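PDB 6PWI: putative hyaluronoglucosaminidase, which probably acts as a family 84 glycoside hydrolase with hexosaminidase activity, releasing N-acetylhexosamine from glycans outside the bacterial cell. Local coordinates for residues 54-60 against 82-88; 63-68 against 144-148; 95-101 against 135-141. One frame throughout, in Å; residues are numbered along the deposited sequence.

Contact 1: residues 54-60 against 82-88; sequences TDANVVF and NHEESNE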
ATOM      1  N   THR A  54     -30.787  -0.652 -18.259  1.00 54.69           N
ATOM      2  CA  THR A  54     -29.811  -1.041 -19.264  1.00 56.69           C
ATOM      3  C   THR A  54     -29.227   0.213 -19.911  1.00 57.74           C
ATOM      4  O   THR A  54     -28.073   0.216 -20.336  1.00 58.05           O
ATOM      5  CB  THR A  54     -30.442  -1.971 -20.311  1.00 58.80           C
ATOM      6  OG1 THR A  54     -30.911  -3.118 -19.605  1.00 62.61           O
ATOM      7  CG2 THR A  54     -29.480  -2.419 -21.392  1.00 59.97           C
ATOM      8  N   ASP A  55     -30.049   1.267 -19.988  1.00 59.00           N
ATOM      9  CA  ASP A  55     -29.650   2.524 -20.604  1.00 58.03           C
ATOM     10  C   ASP A  55     -29.793   3.652 -19.586  1.00 53.95           C
ATOM     11  O   ASP A  55     -30.863   3.841 -19.005  1.00 56.52           O
ATOM     12  CB  ASP A  55     -30.404   2.779 -21.914  1.00 63.30           C
ATOM     13  CG  ASP A  55     -30.065   1.785 -23.019  1.00 70.75           C
ATOM     14  OD1 ASP A  55     -30.879   0.867 -23.249  1.00 72.67           O
ATOM     15  OD2 ASP A  55     -28.993   1.939 -23.649  1.00 74.23           O
ATOM     16  N   ALA A  56     -28.695   4.392 -19.389  1.00 47.71           N
ATOM     17  CA  ALA A  56     -28.613   5.417 -18.362  1.00 43.89           C
ATOM     18  C   ALA A  56     -28.293   6.782 -18.967  1.00 41.07           C
ATOM     19  O   ALA A  56     -27.665   6.887 -20.020  1.00 39.04           O
ATOM     20  CB  ALA A  56     -27.595   5.025 -17.317  1.00 43.50           C
ATOM     21  N   ASN A  57     -28.756   7.822 -18.266  1.00 39.63           N
ATOM     22  CA  ASN A  57     -28.424   9.205 -18.557  1.00 37.76           C
ATOM     23  C   ASN A  57     -27.298   9.629 -17.616  1.00 37.17           C
ATOM     24  O   ASN A  57     -27.379   9.403 -16.410  1.00 35.66           O
ATOM     25  CB  ASN A  57     -29.645  10.122 -18.416  1.00 37.53           C
ATOM     26  CG  ASN A  57     -29.318  11.594 -18.584  1.00 37.28           C
ATOM     27  OD1 ASN A  57     -28.823  12.012 -19.628  1.00 36.79           O
ATOM     28  ND2 ASN A  57     -29.595  12.388 -17.561  1.00 36.38           N
ATOM     29  N   VAL A  58     -26.271  10.262 -18.198  1.00 34.96           N
ATOM     30  CA  VAL A  58     -25.075  10.680 -17.491  1.00 32.07           C
ATOM     31  C   VAL A  58     -24.932  12.196 -17.620  1.00 32.67           C
ATOM     32  O   VAL A  58     -24.916  12.734 -18.728  1.00 33.03           O
ATOM     33  CB  VAL A  58     -23.843   9.966 -18.071  1.00 30.62           C
ATOM     34  CG1 VAL A  58     -22.558  10.506 -17.474  1.00 30.93           C
ATOM     35  CG2 VAL A  58     -23.933   8.464 -17.894  1.00 30.45           C
ATOM     36  N   VAL A  59     -24.788  12.869 -16.473  1.00 30.59           N
ATOM     37  CA  VAL A  59     -24.615  14.310 -16.425  1.00 28.98           C
ATOM     38  C   VAL A  59     -23.306  14.621 -15.706  1.00 28.41           C
ATOM     39  O   VAL A  59     -23.182  14.357 -14.515  1.00 29.65           O
ATOM     40  CB  VAL A  59     -25.805  14.980 -15.712  1.00 28.18           C
ATOM     41  CG1 VAL A  59     -25.654  16.493 -15.638  1.00 25.93           C
ATOM     42  CG2 VAL A  59     -27.135  14.587 -16.338  1.00 27.49           C
ATOM     43  N   PHE A  60     -22.339  15.182 -16.438  1.00 27.70           N
ATOM     44  CA  PHE A  60     -21.113  15.669 -15.830  1.00 27.15           C
ATOM     45  C   PHE A  60     -21.130  17.195 -15.802  1.00 27.05           C
ATOM     46  O   PHE A  60     -21.383  17.835 -16.816  1.00 27.22           O
ATOM     47  CB  PHE A  60     -19.884  15.290 -16.658  1.00 27.50           C
ATOM     48  CG  PHE A  60     -19.663  13.820 -16.913  1.00 27.76           C
ATOM     49  CD1 PHE A  60     -19.378  12.948 -15.872  1.00 27.49           C
ATOM     50  CD2 PHE A  60     -19.681  13.321 -18.208  1.00 27.52           C
ATOM     51  CE1 PHE A  60     -19.156  11.601 -16.119  1.00 27.42           C
ATOM     52  CE2 PHE A  60     -19.446  11.977 -18.455  1.00 27.56           C
ATOM     53  CZ  PHE A  60     -19.188  11.121 -17.409  1.00 27.81           C
ATOM     54  N   ASN A  82     -25.258   0.817 -20.978  1.00 45.74           N
ATOM     55  CA  ASN A  82     -25.006   1.819 -22.002  1.00 46.00           C
ATOM     56  C   ASN A  82     -25.484   3.170 -21.481  1.00 45.16           C
ATOM     57  O   ASN A  82     -26.343   3.231 -20.606  1.00 43.10           O
ATOM     58  CB  ASN A  82     -25.719   1.497 -23.317  1.00 47.39           C
ATOM     59  CG  ASN A  82     -25.221   0.227 -23.971  1.00 47.90           C
ATOM     60  OD1 ASN A  82     -24.135   0.204 -24.550  1.00 47.64           O
ATOM     61  ND2 ASN A  82     -26.019  -0.826 -23.895  1.00 46.82           N
ATOM     62  N   HIS A  83     -24.921   4.247 -22.034  1.00 47.41           N
ATOM     63  CA  HIS A  83     -25.220   5.584 -21.551  1.00 48.52           C
ATOM     64  C   HIS A  83     -25.384   6.549 -22.720  1.00 47.39           C
ATOM     65  O   HIS A  83     -24.844   6.332 -23.802  1.00 44.19           O
ATOM     66  CB  HIS A  83     -24.095   6.078 -20.633  1.00 48.40           C
ATOM     67  CG  HIS A  83     -22.810   6.286 -21.360  1.00 50.00           C
ATOM     68  ND1 HIS A  83     -22.411   7.532 -21.816  1.00 50.98           N
ATOM     69  CD2 HIS A  83     -21.856   5.409 -21.746  1.00 49.94           C
ATOM     70  CE1 HIS A  83     -21.255   7.419 -22.437  1.00 53.28           C
ATOM     71  NE2 HIS A  83     -20.892   6.122 -22.405  1.00 53.11           N
ATOM     72  N   GLU A  84     -26.140   7.617 -22.465  1.00 50.73           N
ATOM     73  CA  GLU A  84     -26.067   8.822 -23.269  1.00 52.76           C
ATOM     74  C   GLU A  84     -25.834   9.997 -22.324  1.00 50.73           C
ATOM     75  O   GLU A  84     -26.302   9.976 -21.185  1.00 51.71           O
ATOM     76  CB  GLU A  84     -27.303   8.951 -24.158  1.00 57.57           C
ATOM     77  CG  GLU A  84     -27.261   7.996 -25.339  1.00 68.29           C
ATOM     78  CD  GLU A  84     -28.268   8.260 -26.443  1.00 79.05           C
ATOM     79  OE1 GLU A  84     -29.395   8.700 -26.125  1.00 82.32           O
ATOM     80  OE2 GLU A  84     -27.922   8.024 -27.623  1.00 85.25           O
ATOM     81  N   GLU A  85     -25.064  10.986 -22.791  1.00 47.37           N
ATOM     82  CA  GLU A  85     -24.736  12.152 -21.986  1.00 46.24           C
ATOM     83  C   GLU A  85     -25.748  13.260 -22.270  1.00 44.65           C
ATOM     84  O   GLU A  85     -26.128  13.468 -23.417  1.00 46.30           O
ATOM     85  CB  GLU A  85     -23.294  12.595 -22.251  1.00 44.91           C
ATOM     86  CG  GLU A  85     -22.741  13.521 -21.179  1.00 47.28           C
ATOM     87  CD  GLU A  85     -21.302  13.961 -21.386  1.00 49.00           C
ATOM     88  OE1 GLU A  85     -20.550  13.215 -22.045  1.00 49.56           O
ATOM     89  OE2 GLU A  85     -20.935  15.050 -20.890  1.00 48.30           O
ATOM     90  N   SER A  86     -26.185  13.952 -21.210  1.00 42.17           N
ATOM     91  CA  SER A  86     -27.116  15.065 -21.325  1.00 40.94           C
ATOM     92  C   SER A  86     -26.844  16.089 -20.223  1.00 41.51           C
ATOM     93  O   SER A  86     -25.868  15.963 -19.492  1.00 40.74           O
ATOM     94  CB  SER A  86     -28.545  14.583 -21.296  1.00 37.40           C
ATOM     95  OG  SER A  86     -29.091  14.703 -19.990  1.00 35.66           O
ATOM     96  N   ASN A  87     -27.733  17.084 -20.089  1.00 43.19           N
ATOM     97  CA  ASN A  87     -27.503  18.171 -19.152  1.00 42.05           C
ATOM     98  C   ASN A  87     -28.616  18.253 -18.106  1.00 40.48           C
ATOM     99  O   ASN A  87     -28.669  19.221 -17.350  1.00 37.87           O
ATOM    100  CB  ASN A  87     -27.273  19.499 -19.876  1.00 46.98           C
ATOM    101  CG  ASN A  87     -26.506  20.503 -19.040  1.00 51.96           C
ATOM    102  OD1 ASN A  87     -25.533  20.156 -18.371  1.00 55.31           O
ATOM    103  ND2 ASN A  87     -26.926  21.757 -19.075  1.00 51.91           N
ATOM    104  N   GLU A  88     -29.480  17.231 -18.040  1.00 40.44           N
ATOM    105  CA  GLU A  88     -30.601  17.251 -17.110  1.00 42.48           C
ATOM    106  C   GLU A  88     -30.948  15.835 -16.654  1.00 42.01           C
ATOM    107  O   GLU A  88     -30.577  14.857 -17.300  1.00 40.03           O
ATOM    108  CB  GLU A  88     -31.821  17.921 -17.750  1.00 46.09           C
ATOM    109  CG  GLU A  88     -32.342  17.190 -18.980  1.00 52.50           C
ATOM    110  CD  GLU A  88     -33.616  17.723 -19.624  1.00 58.17           C
ATOM    111  OE1 GLU A  88     -34.063  18.834 -19.245  1.00 62.10           O
ATOM    112  OE2 GLU A  88     -34.163  17.023 -20.507  1.00 58.67           O
TER

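Contact 2: residues 63-68 against 144-148; sequences GIDEAT and TDSAF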
ATOM      1  N   GLY A  63     -16.654  21.028 -14.320  1.00 27.39           N
ATOM      2  CA  GLY A  63     -15.439  20.911 -13.528  1.00 26.80           C
ATOM      3  C   GLY A  63     -14.849  19.498 -13.491  1.00 26.99           C
ATOM      4  O   GLY A  63     -13.732  19.317 -13.004  1.00 26.00           O
ATOM      5  N   ILE A  64     -15.604  18.509 -13.996  1.00 26.02           N
ATOM      6  CA  ILE A  64     -15.219  17.105 -13.963  1.00 26.61           C
ATOM      7  C   ILE A  64     -14.257  16.821 -15.122  1.00 27.92           C
ATOM      8  O   ILE A  64     -14.568  17.126 -16.274  1.00 28.06           O
ATOM      9  CB  ILE A  64     -16.484  16.215 -13.995  1.00 26.63           C
ATOM     10  CG1 ILE A  64     -17.479  16.543 -12.872  1.00 26.03           C
ATOM     11  CG2 ILE A  64     -16.132  14.737 -14.034  1.00 26.16           C
ATOM     12  CD1 ILE A  64     -16.891  16.605 -11.476  1.00 25.25           C
ATOM     13  N   ASP A  65     -13.079  16.252 -14.816  1.00 29.48           N
ATOM     14  CA  ASP A  65     -12.020  16.075 -15.807  1.00 30.10           C
ATOM     15  C   ASP A  65     -12.177  14.741 -16.533  1.00 30.65           C
ATOM     16  O   ASP A  65     -13.041  13.938 -16.179  1.00 31.32           O
ATOM     17  CB  ASP A  65     -10.621  16.288 -15.218  1.00 32.18           C
ATOM     18  CG  ASP A  65     -10.138  15.232 -14.226  1.00 35.30           C
ATOM     19  OD1 ASP A  65     -10.702  14.108 -14.211  1.00 34.52           O
ATOM     20  OD2 ASP A  65      -9.186  15.541 -13.466  1.00 35.61           O
ATOM     21  N   GLU A  66     -11.327  14.512 -17.544  1.00 31.12           N
ATOM     22  CA  GLU A  66     -11.478  13.358 -18.418  1.00 32.57           C
ATOM     23  C   GLU A  66     -11.270  12.060 -17.637  1.00 30.61           C
ATOM     24  O   GLU A  66     -11.999  11.088 -17.848  1.00 28.91           O
ATOM     25  CB  GLU A  66     -10.577  13.446 -19.651  1.00 36.94           C
ATOM     26  CG  GLU A  66     -11.153  14.313 -20.766  1.00 46.17           C
ATOM     27  CD  GLU A  66     -12.467  13.872 -21.409  1.00 52.29           C
ATOM     28  OE1 GLU A  66     -12.534  12.723 -21.911  1.00 53.37           O
ATOM     29  OE2 GLU A  66     -13.430  14.685 -21.417  1.00 54.29           O
ATOM     30  N   ALA A  67     -10.278  12.055 -16.737  1.00 28.45           N
ATOM     31  CA  ALA A  67      -9.969  10.873 -15.945  1.00 28.10           C
ATOM     32  C   ALA A  67     -11.179  10.466 -15.102  1.00 27.86           C
ATOM     33  O   ALA A  67     -11.445   9.280 -14.922  1.00 28.92           O
ATOM     34  CB  ALA A  67      -8.742  11.117 -15.098  1.00 26.52           C
ATOM     35  N   THR A  68     -11.923  11.465 -14.617  1.00 27.14           N
ATOM     36  CA  THR A  68     -13.079  11.268 -13.760  1.00 27.02           C
ATOM     37  C   THR A  68     -14.275  10.773 -14.583  1.00 27.68           C
ATOM     38  O   THR A  68     -15.038   9.935 -14.112  1.00 28.08           O
ATOM     39  CB  THR A  68     -13.319  12.522 -12.903  1.00 26.94           C
ATOM     40  OG1 THR A  68     -12.070  12.894 -12.315  1.00 27.71           O
ATOM     41  CG2 THR A  68     -14.338  12.328 -11.803  1.00 25.82           C
ATOM     42  N   THR A 144     -12.656  17.655  -8.451  1.00 23.80           N
ATOM     43  CA  THR A 144     -12.757  16.543  -9.385  1.00 24.59           C
ATOM     44  C   THR A 144     -12.105  15.281  -8.807  1.00 25.61           C
ATOM     45  O   THR A 144     -12.658  14.186  -8.937  1.00 25.52           O
ATOM     46  CB  THR A 144     -12.321  16.951 -10.802  1.00 24.27           C
ATOM     47  OG1 THR A 144     -12.828  15.983 -11.722  1.00 24.16           O
ATOM     48  CG2 THR A 144     -10.825  17.117 -10.963  1.00 23.30           C
ATOM     49  N   ASP A 145     -10.941  15.446  -8.155  1.00 25.23           N
ATOM     50  CA  ASP A 145     -10.241  14.345  -7.506  1.00 25.49           C
ATOM     51  C   ASP A 145     -11.171  13.619  -6.529  1.00 25.45           C
ATOM     52  O   ASP A 145     -11.230  12.389  -6.526  1.00 25.02           O
ATOM     53  CB  ASP A 145      -8.967  14.818  -6.798  1.00 25.96           C
ATOM     54  CG  ASP A 145      -7.841  15.263  -7.718  1.00 26.48           C
ATOM     55  OD1 ASP A 145      -7.861  14.897  -8.911  1.00 27.34           O
ATOM     56  OD2 ASP A 145      -6.940  15.966  -7.228  1.00 27.09           O
ATOM     57  N   SER A 146     -11.903  14.389  -5.711  1.00 25.05           N
ATOM     58  CA  SER A 146     -12.815  13.834  -4.720  1.00 24.09           C
ATOM     59  C   SER A 146     -14.031  13.187  -5.378  1.00 23.99           C
ATOM     60  O   SER A 146     -14.553  12.193  -4.872  1.00 23.92           O
ATOM     61  CB  SER A 146     -13.224  14.879  -3.732  1.00 23.99           C
ATOM     62  OG  SER A 146     -12.076  15.458  -3.134  1.00 25.68           O
ATOM     63  N   ALA A 147     -14.482  13.752  -6.506  1.00 23.10           N
ATOM     64  CA  ALA A 147     -15.573  13.134  -7.239  1.00 23.60           C
ATOM     65  C   ALA A 147     -15.135  11.746  -7.698  1.00 23.07           C
ATOM     66  O   ALA A 147     -15.893  10.787  -7.584  1.00 23.38           O
ATOM     67  CB  ALA A 147     -16.023  14.002  -8.395  1.00 22.88           C
ATOM     68  N   PHE A 148     -13.892  11.666  -8.189  1.00 22.75           N
ATOM     69  CA  PHE A 148     -13.255  10.426  -8.598  1.00 22.90           C
ATOM     70  C   PHE A 148     -13.310   9.383  -7.477  1.00 23.00           C
ATOM     71  O   PHE A 148     -13.749   8.258  -7.712  1.00 23.11           O
ATOM     72  CB  PHE A 148     -11.820  10.706  -9.047  1.00 22.76           C
ATOM     73  CG  PHE A 148     -11.095   9.545  -9.675  1.00 22.54           C
ATOM     74  CD1 PHE A 148     -10.985   9.440 -11.054  1.00 23.12           C
ATOM     75  CD2 PHE A 148     -10.489   8.580  -8.889  1.00 22.46           C
ATOM     76  CE1 PHE A 148     -10.297   8.382 -11.633  1.00 23.37           C
ATOM     77  CE2 PHE A 148      -9.808   7.520  -9.468  1.00 23.27           C
ATOM     78  CZ  PHE A 148      -9.708   7.423 -10.839  1.00 23.13           C
TER

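Contact 3: residues 95-101 against 135-141; sequences NFLIGIN and NVIAVLG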
ATOM      1  N   ASN A  95     -30.145   7.741 -13.729  1.00 41.64           N
ATOM      2  CA  ASN A  95     -29.342   8.949 -13.850  1.00 39.56           C
ATOM      3  C   ASN A  95     -28.063   8.834 -13.017  1.00 37.77           C
ATOM      4  O   ASN A  95     -28.105   8.467 -11.841  1.00 38.16           O
ATOM      5  CB  ASN A  95     -30.145  10.188 -13.436  1.00 40.54           C
ATOM      6  CG  ASN A  95     -31.257  10.553 -14.401  1.00 41.71           C
ATOM      7  OD1 ASN A  95     -31.039  11.298 -15.357  1.00 40.49           O
ATOM      8  ND2 ASN A  95     -32.457  10.055 -14.150  1.00 41.06           N
ATOM      9  N   PHE A  96     -26.923   9.175 -13.639  1.00 35.03           N
ATOM     10  CA  PHE A  96     -25.658   9.367 -12.942  1.00 32.71           C
ATOM     11  C   PHE A  96     -25.242  10.827 -13.055  1.00 31.15           C
ATOM     12  O   PHE A  96     -24.959  11.293 -14.153  1.00 32.07           O
ATOM     13  CB  PHE A  96     -24.569   8.473 -13.540  1.00 32.92           C
ATOM     14  CG  PHE A  96     -24.820   6.998 -13.355  1.00 34.43           C
ATOM     15  CD1 PHE A  96     -24.232   6.305 -12.309  1.00 34.04           C
ATOM     16  CD2 PHE A  96     -25.677   6.309 -14.202  1.00 35.10           C
ATOM     17  CE1 PHE A  96     -24.477   4.953 -12.126  1.00 34.65           C
ATOM     18  CE2 PHE A  96     -25.926   4.957 -14.016  1.00 35.09           C
ATOM     19  CZ  PHE A  96     -25.321   4.280 -12.980  1.00 34.74           C
ATOM     20  N   LEU A  97     -25.231  11.550 -11.928  1.00 30.47           N
ATOM     21  CA  LEU A  97     -24.786  12.937 -11.944  1.00 31.46           C
ATOM     22  C   LEU A  97     -23.473  13.053 -11.170  1.00 32.11           C
ATOM     23  O   LEU A  97     -23.390  12.626 -10.018  1.00 34.00           O
ATOM     24  CB  LEU A  97     -25.849  13.868 -11.340  1.00 31.75           C
ATOM     25  CG  LEU A  97     -27.328  13.579 -11.619  1.00 31.92           C
ATOM     26  CD1 LEU A  97     -28.193  14.726 -11.121  1.00 30.46           C
ATOM     27  CD2 LEU A  97     -27.601  13.322 -13.092  1.00 31.46           C
ATOM     28  N   ILE A  98     -22.451  13.632 -11.814  1.00 30.11           N
ATOM     29  CA  ILE A  98     -21.177  13.872 -11.158  1.00 28.93           C
ATOM     30  C   ILE A  98     -20.921  15.377 -11.115  1.00 29.58           C
ATOM     31  O   ILE A  98     -20.954  16.045 -12.150  1.00 30.41           O
ATOM     32  CB  ILE A  98     -20.027  13.110 -11.849  1.00 27.68           C
ATOM     33  CG1 ILE A  98     -20.363  11.632 -12.088  1.00 28.26           C
ATOM     34  CG2 ILE A  98     -18.729  13.278 -11.070  1.00 27.02           C
ATOM     35  CD1 ILE A  98     -20.615  10.821 -10.831  1.00 26.67           C
ATOM     36  N   GLY A  99     -20.645  15.898  -9.913  1.00 27.72           N
ATOM     37  CA  GLY A  99     -20.535  17.334  -9.751  1.00 27.46           C
ATOM     38  C   GLY A  99     -19.592  17.728  -8.624  1.00 27.88           C
ATOM     39  O   GLY A  99     -19.148  16.881  -7.854  1.00 29.67           O
ATOM     40  N   ILE A 100     -19.324  19.035  -8.539  1.00 26.85           N
ATOM     41  CA  ILE A 100     -18.432  19.599  -7.542  1.00 27.35           C
ATOM     42  C   ILE A 100     -19.224  20.565  -6.668  1.00 27.99           C
ATOM     43  O   ILE A 100     -20.028  21.346  -7.163  1.00 29.46           O
ATOM     44  CB  ILE A 100     -17.220  20.269  -8.220  1.00 27.58           C
ATOM     45  CG1 ILE A 100     -16.282  19.216  -8.818  1.00 26.62           C
ATOM     46  CG2 ILE A 100     -16.492  21.222  -7.272  1.00 25.62           C
ATOM     47  CD1 ILE A 100     -15.367  19.761  -9.886  1.00 27.39           C
ATOM     48  N   ASN A 101     -18.981  20.491  -5.359  1.00 28.49           N
ATOM     49  CA  ASN A 101     -19.654  21.314  -4.371  1.00 28.36           C
ATOM     50  C   ASN A 101     -19.360  22.793  -4.622  1.00 28.78           C
ATOM     51  O   ASN A 101     -18.214  23.161  -4.895  1.00 28.96           O
ATOM     52  CB  ASN A 101     -19.240  20.880  -2.967  1.00 28.55           C
ATOM     53  CG  ASN A 101     -19.781  21.804  -1.904  1.00 28.48           C
ATOM     54  OD1 ASN A 101     -20.989  21.846  -1.671  1.00 28.75           O
ATOM     55  ND2 ASN A 101     -18.890  22.558  -1.283  1.00 27.64           N
ATOM     56  N   ASN A 135     -34.176   7.220  -9.012  1.00 46.06           N
ATOM     57  CA  ASN A 135     -33.509   7.010 -10.286  1.00 44.03           C
ATOM     58  C   ASN A 135     -32.274   7.908 -10.390  1.00 41.89           C
ATOM     59  O   ASN A 135     -31.730   8.070 -11.481  1.00 41.25           O
ATOM     60  CB  ASN A 135     -34.471   7.260 -11.449  1.00 46.60           C
ATOM     61  CG  ASN A 135     -35.021   8.673 -11.453  1.00 48.64           C
ATOM     62  OD1 ASN A 135     -35.131   9.310 -10.404  1.00 49.06           O
ATOM     63  ND2 ASN A 135     -35.357   9.177 -12.629  1.00 48.02           N
ATOM     64  N   VAL A 136     -31.839   8.490  -9.261  1.00 39.05           N
ATOM     65  CA  VAL A 136     -30.664   9.352  -9.249  1.00 37.23           C
ATOM     66  C   VAL A 136     -29.525   8.687  -8.473  1.00 34.84           C
ATOM     67  O   VAL A 136     -29.664   8.392  -7.284  1.00 34.07           O
ATOM     68  CB  VAL A 136     -30.970  10.750  -8.676  1.00 37.91           C
ATOM     69  CG1 VAL A 136     -29.800  11.701  -8.888  1.00 37.42           C
ATOM     70  CG2 VAL A 136     -32.250  11.342  -9.246  1.00 38.43           C
ATOM     71  N   ILE A 137     -28.397   8.471  -9.159  1.00 31.24           N
ATOM     72  CA  ILE A 137     -27.149   8.134  -8.490  1.00 30.57           C
ATOM     73  C   ILE A 137     -26.201   9.318  -8.659  1.00 29.22           C
ATOM     74  O   ILE A 137     -25.778   9.621  -9.773  1.00 29.36           O
ATOM     75  CB  ILE A 137     -26.550   6.818  -9.028  1.00 30.13           C
ATOM     76  CG1 ILE A 137     -27.505   5.642  -8.822  1.00 31.34           C
ATOM     77  CG2 ILE A 137     -25.187   6.541  -8.415  1.00 28.75           C
ATOM     78  CD1 ILE A 137     -27.114   4.395  -9.584  1.00 33.11           C
ATOM     79  N   ALA A 138     -25.885   9.986  -7.545  1.00 27.15           N
ATOM     80  CA  ALA A 138     -25.163  11.247  -7.611  1.00 27.34           C
ATOM     81  C   ALA A 138     -23.872  11.195  -6.790  1.00 26.80           C
ATOM     82  O   ALA A 138     -23.781  10.489  -5.784  1.00 28.03           O
ATOM     83  CB  ALA A 138     -26.066  12.380  -7.171  1.00 26.49           C
ATOM     84  N   VAL A 139     -22.879  11.969  -7.240  1.00 24.62           N
ATOM     85  CA  VAL A 139     -21.646  12.187  -6.504  1.00 23.24           C
ATOM     86  C   VAL A 139     -21.354  13.681  -6.527  1.00 23.62           C
ATOM     87  O   VAL A 139     -21.329  14.295  -7.593  1.00 24.08           O
ATOM     88  CB  VAL A 139     -20.470  11.397  -7.111  1.00 21.97           C
ATOM     89  CG1 VAL A 139     -19.144  11.752  -6.455  1.00 21.00           C
ATOM     90  CG2 VAL A 139     -20.702   9.895  -7.078  1.00 21.63           C
ATOM     91  N   LEU A 140     -21.128  14.252  -5.342  1.00 23.34           N
ATOM     92  CA  LEU A 140     -20.667  15.623  -5.233  1.00 24.16           C
ATOM     93  C   LEU A 140     -19.356  15.615  -4.456  1.00 25.08           C
ATOM     94  O   LEU A 140     -19.326  15.171  -3.309  1.00 25.89           O
ATOM     95  CB  LEU A 140     -21.734  16.454  -4.511  1.00 23.92           C
ATOM     96  CG  LEU A 140     -21.546  17.969  -4.583  1.00 23.85           C
ATOM     97  CD1 LEU A 140     -21.821  18.484  -5.987  1.00 23.28           C
ATOM     98  CD2 LEU A 140     -22.441  18.678  -3.582  1.00 23.14           C
ATOM     99  N   GLY A 141     -18.278  16.081  -5.096  1.00 24.46           N
ATOM    100  CA  GLY A 141     -16.983  16.163  -4.439  1.00 24.73           C
ATOM    101  C   GLY A 141     -16.560  17.615  -4.240  1.00 25.81           C
ATOM    102  O   GLY A 141     -17.110  18.507  -4.882  1.00 27.95           O
TER

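Contact 1: residues 54-60 against 82-88
Two bonds engage Ser-86 OG: it donates to Asn-57 OD1 at 2.7 Å and accepts from the backbone N of Glu-88 in an ST turn. The other end of the Asn-57 amide reaches on through ND2 to Glu-88 O, a weak bond of 2.7 Å with a bent angle of 129°. Asn-57 holds CG anti to its own nitrogen (chi1 175°), which brings the amide to the turn at 86-88; ND2 has a further partner in Asn-95 OD1. The backbones run parallel, Asp-55 opposite Asn-82 through Val-58 opposite Glu-85, forming the two strands of a beta-alpha-beta crossover whose helix 66-78 covers the face bearing Val-58 and His-83. Among the bonds between them, Ser-86 N donates to Val-58 O at 3.0 Å. On the helix-covered face, Val-58 CG2 touches His-83 CB at 3.6 Å. Further along, the extended chain of Glu-85 sets OE2 at the edge of the Phe-60 ring, 3.4 Å from CD2, with carboxylate and ring nearly perpendicular (85°). Val-58 CG1 lies over one face of that ring, off toward its rim. On the reverse side of the sheet, OD2 of Asp-55 comes within 3.3 Å of Asn-82 CB.

Contact 2: residues 63-68 against 144-148
Thr-144 comes across Asp-65 at about a right angle and divides its two branches between different tasks. Its OG1, anti to the backbone nitrogen (chi1 -162°), faces the bend that precedes helix 66-78 and accepts from Asp-65 N at 3.1 Å, in a fairly straight bond of 159°. The same hydroxyl donates to Thr-68 OG1, 3.2 Å away, where the two threonines meet at a slant. The methyl CG2 instead lies against the carboxylate, 3.4 Å from Asp-65 OD2.

A chain of hydrogen bonds follows from these orientations. Thr-68 OG1, which accepts from Thr-144 OG1, in turn donates a hydrogen bond to Asp-65 OD1 at 2.6 Å, approaching from above the carboxylate plane, while Thr-68 N meets the same oxygen almost end-on. OD1 therefore receives two donors from one residue, which steadies the rotation of the carboxylate. Asp-65 OD2 forms a salt bridge with Lys-248, as does Asp-145 OD1; a cation held by both probably eases the repulsion between Asp-65 OD2 and Asp-145 OD1, 4.8 Å apart.

Apolar groups complete the fit. Ile-64 CD1 touches Ala-147 CB at 4.1 Å, and the methyl CG2 of Thr-68 turns toward the backbone of Phe-148. The Phe-148 ring presents its edge, with Ala-67 O lying in its plane 3.6 Å from CE1.

Asp-65 is thus a classic helix N-cap, its side chain accepting from the amide three residues on. Its own amide, which in a capping box would be bound by the side chain of that third residue, is taken here by a threonine of the first turn of helix 144-158, so two helix starts are joined within an alpha/beta domain.

Contact 3: residues 95-101 against 135-141
Strands 94-100 and 136-141 run parallel inside the mixed sheet of the domain related to the second domain of family 20 hydrolases, pairing Asn-95 with Val-136 through to Ile-100 with Gly-141. The middle is buried, with helices over both faces. Toward helix 144-158, Phe-96 and Ile-137 project side by side, and the ring carbon CE1 of Phe-96 meets Ile-137 CD1 at 3.7 Å. Ile-98 lies alongside Val-139 on this face, its chi2 of -62° bending CD1 to within 3.8 Å of Val-139 CB. Toward helix 106-114, the side chains of Leu-97 and Val-136 cross at a slant, CD1 of Leu-97 4.1 Å from CG1 of Val-136. Backbone bonds alternate between the strands; one of them joins Leu-97 N to Ile-137 O at 2.9 Å.

Solvent reaches the contact in part at Asn-135, Ile-100 and Asn-101. At the start, the amides of buried Asn-95 and partly exposed Asn-135 point the same way but stand at 89° to each other. Asn-95 ND2 adds only a weak bond to Asn-135 O, its stronger partner being Lys-90 O, whereas Asn-135 ND2 turns to Lys-93 O. Even beside the partly exposed far end the fit is close: next to Gly-99, which has no side chain there, Leu-140 leans over the neighbouring strand, its CD1 coming 3.4 Å from Ile-100 C, while Asn-101 N donates to Gly-141 O at 2.8 Å.

Overall arrangement
The three contacts illustrate how one alpha/beta domain is assembled from a shared sheet. Contacts 1 and 3 have centres about 12 Å apart and meet directly: Val-59 N lies 2.8 Å from Phe-96 O, so strand 55-60 sits between 82-85 and 94-100. Contact 2, its centre about 12 Å from that of contact 3 and about 17 Å from that of contact 1, joins the helices that follow strands 55-60 and 136-141; Ile-64 CG1 packs 3.6 Å from Ile-98 O. In sequence, contact 3 nests within the loop closed by contact 2. All lie away from Asp-299, the predicted proton donor, but Lys-248, just before barrel strand 250-255, ties contact 2 to the catalytic barrel.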